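Side-chain contact in hypothetical protein (Bacteroides uniformis ATCC 8492, PDB 4QRL), which is of unknown function but has a lipocalin-like fold, an eight-stranded antiparallel beta-barrel of the kind that in many relatives binds small hydrophobic ligands: residues Glu72-Asp76 / Lys77-Thr81. Numbering follows the deposited sequence.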
ATOM      1  N   GLU A  72      -2.311   9.305  13.768  1.00 33.61           N
ATOM      2  CA  GLU A  72      -2.122   8.158  14.665  1.00 33.42           C
ATOM      3  C   GLU A  72      -1.337   7.012  13.993  1.00 33.87           C
ATOM      4  O   GLU A  72      -0.538   6.355  14.658  1.00 32.95           O
ATOM      5  CB  GLU A  72      -3.469   7.639  15.152  1.00 35.26           C
ATOM      6  CG  GLU A  72      -3.320   6.742  16.366  1.00 45.44           C
ATOM      7  CD  GLU A  72      -4.574   6.031  16.827  1.00 59.05           C
ATOM      8  OE1 GLU A  72      -5.693   6.514  16.535  1.00 56.54           O
ATOM      9  OE2 GLU A  72      -4.428   4.959  17.452  1.00 40.03           O
ATOM     10  N   SER A  73      -1.599   6.750  12.691  1.00 27.98           N
ATOM     11  CA  SER A  73      -0.864   5.732  11.927  1.00 27.12           C
ATOM     12  C   SER A  73       0.562   6.215  11.668  1.00 32.86           C
ATOM     13  O   SER A  73       1.490   5.427  11.768  1.00 31.48           O
ATOM     14  CB  SER A  73      -1.571   5.413  10.609  1.00 29.21           C
ATOM     15  OG  SER A  73      -2.802   4.747  10.851  1.00 31.62           O
ATOM     16  N   VAL A  74       0.737   7.520  11.389  1.00 31.21           N
ATOM     17  CA  VAL A  74       2.057   8.137  11.155  1.00 31.52           C
ATOM     18  C   VAL A  74       2.894   8.002  12.437  1.00 35.99           C
ATOM     19  O   VAL A  74       4.090   7.702  12.356  1.00 35.04           O
ATOM     20  CB  VAL A  74       1.926   9.618  10.671  1.00 36.16           C
ATOM     21  CG1 VAL A  74       3.291  10.315  10.555  1.00 36.41           C
ATOM     22  CG2 VAL A  74       1.177   9.692   9.347  1.00 35.23           C
ATOM     23  N   ASN A  75       2.252   8.166  13.623  1.00 34.24           N
ATOM     24  CA  ASN A  75       2.929   8.086  14.919  1.00 34.27           C
ATOM     25  C   ASN A  75       3.097   6.642  15.426  1.00 37.99           C
ATOM     26  O   ASN A  75       3.736   6.443  16.447  1.00 38.30           O
ATOM     27  CB  ASN A  75       2.210   8.939  15.958  1.00 37.69           C
ATOM     28  CG  ASN A  75       2.240  10.421  15.658  1.00 61.01           C
ATOM     29  OD1 ASN A  75       3.076  10.920  14.895  1.00 56.14           O
ATOM     30  ND2 ASN A  75       1.322  11.162  16.254  1.00 54.64           N
ATOM     31  N   ASP A  76       2.567   5.642  14.705  1.00 34.90           N
ATOM     32  CA  ASP A  76       2.687   4.226  15.088  1.00 33.05           C
ATOM     33  C   ASP A  76       4.164   3.809  15.162  1.00 34.91           C
ATOM     34  O   ASP A  76       4.963   4.235  14.319  1.00 32.12           O
ATOM     35  CB  ASP A  76       1.928   3.339  14.090  1.00 33.75           C
ATOM     36  CG  ASP A  76       1.770   1.914  14.562  1.00 40.53           C
ATOM     37  OD1 ASP A  76       2.752   1.148  14.467  1.00 38.78           O
ATOM     38  OD2 ASP A  76       0.675   1.576  15.060  1.00 46.22           O
ATOM     39  N   LYS A  77       4.532   3.009  16.182  1.00 33.12           N
ATOM     40  CA  LYS A  77       5.924   2.554  16.387  1.00 33.27           C
ATOM     41  C   LYS A  77       6.453   1.757  15.152  1.00 33.23           C
ATOM     42  O   LYS A  77       7.652   1.739  14.912  1.00 32.27           O
ATOM     43  CB  LYS A  77       6.050   1.711  17.674  1.00 38.47           C
ATOM     44  CG  LYS A  77       5.491   0.285  17.552  1.00 46.99           C
ATOM     45  CD  LYS A  77       5.545  -0.497  18.872  1.00 63.69           C
ATOM     46  CE  LYS A  77       4.805  -1.818  18.796  1.00 72.53           C
ATOM     47  NZ  LYS A  77       3.328  -1.642  18.658  1.00 78.87           N
ATOM     48  N   ASN A  78       5.555   1.127  14.366  1.00 30.03           N
ATOM     49  CA  ASN A  78       5.974   0.388  13.172  1.00 28.80           C
ATOM     50  C   ASN A  78       5.791   1.179  11.884  1.00 31.51           C
ATOM     51  O   ASN A  78       5.998   0.613  10.809  1.00 30.21           O
ATOM     52  CB  ASN A  78       5.255  -0.953  13.065  1.00 31.58           C
ATOM     53  CG  ASN A  78       5.923  -1.986  13.913  1.00 49.76           C
ATOM     54  OD1 ASN A  78       5.395  -2.416  14.931  1.00 44.55           O
ATOM     55  ND2 ASN A  78       7.142  -2.324  13.558  1.00 43.22           N
ATOM     56  N   TYR A  79       5.477   2.491  11.969  1.00 29.50           N
ATOM     57  CA  TYR A  79       5.255   3.313  10.772  1.00 29.94           C
ATOM     58  C   TYR A  79       6.407   3.236   9.714  1.00 35.05           C
ATOM     59  O   TYR A  79       6.131   3.001   8.530  1.00 33.93           O
ATOM     60  CB  TYR A  79       4.992   4.764  11.153  1.00 31.62           C
ATOM     61  CG  TYR A  79       4.676   5.633   9.964  1.00 33.59           C
ATOM     62  CD1 TYR A  79       3.509   5.443   9.226  1.00 32.81           C
ATOM     63  CD2 TYR A  79       5.568   6.616   9.538  1.00 36.34           C
ATOM     64  CE1 TYR A  79       3.240   6.204   8.097  1.00 30.67           C
ATOM     65  CE2 TYR A  79       5.282   7.417   8.434  1.00 37.07           C
ATOM     66  CZ  TYR A  79       4.111   7.206   7.719  1.00 39.38           C
ATOM     67  OH  TYR A  79       3.805   7.989   6.633  1.00 37.82           O
ATOM     68  N   ASP A  80       7.672   3.366  10.134  1.00 31.64           N
ATOM     69  CA  ASP A  80       8.801   3.318   9.183  1.00 30.56           C
ATOM     70  C   ASP A  80       9.142   1.925   8.657  1.00 34.20           C
ATOM     71  O   ASP A  80       9.874   1.804   7.664  1.00 33.39           O
ATOM     72  CB  ASP A  80      10.050   3.926   9.797  1.00 32.55           C
ATOM     73  CG  ASP A  80       9.960   5.406  10.084  1.00 37.10           C
ATOM     74  OD1 ASP A  80       9.046   6.067   9.539  1.00 36.68           O
ATOM     75  OD2 ASP A  80      10.817   5.913  10.828  1.00 40.30           O
ATOM     76  N   THR A  81       8.608   0.883   9.296  1.00 29.62           N
ATOM     77  CA  THR A  81       8.816  -0.480   8.850  1.00 29.76           C
ATOM     78  C   THR A  81       8.006  -0.726   7.584  1.00 33.99           C
ATOM     79  O   THR A  81       8.468  -1.416   6.666  1.00 34.24           O
ATOM     80  CB  THR A  81       8.412  -1.462   9.971  1.00 36.07           C
ATOM     81  OG1 THR A  81       9.146  -1.135  11.138  1.00 39.55           O
ATOM     82  CG2 THR A  81       8.647  -2.912   9.611  1.00 31.65           C
TER
HETATM   83  O   HOH W   1       2.881  -1.410  15.370  1.00 37.50           O
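D76 and Y79 close a type I beta turn, their backbones joined by a bond of 3.0 Å from Y79 N to D76 O. This turn links two short helices, 71-74 and 79-82, in the connection between strands 64-69 and 89-97 of the lipocalin-like barrel. Just before the turn, D76 N bonds back to S73 O, so the N and the O of D76 each take one backbone hydrogen bond.

The D76 side chain reinforces the bend with an Asx turn: CG stands anti to the backbone N (chi1 -168°), which brings OD1 within reach of N78 N, and OD1 accepts that N-H at 2.8 Å. The N-H meets the anti side of the carboxylate, close to its plane. A water donates to the same OD1 and to N78 OD1, bridging the two side chains; K77 NZ adds only a weak bond to it.

The Y79 ring runs alongside the V74 side chain in the same direction. V74 CA sits over one ring face, 3.7 Å from the centroid, a CH-pi contact, while V74 CG1 packs at 4.1 Å from Y79 CE2. At the far end of the ring, Y79 OH is hydrogen-bonded to W85 O. Cutting Y79 back to alanine is likely to strip the ring from V74 and leave W85 O without its hydroxyl partner. S73 OG, meanwhile, is hydrogen-bonded to F55 N, fastening the first helix to strand 51-61, which D76 also touches at T52 and F54. S73 O comes obliquely to within 3.2 Å of Y79 CD1.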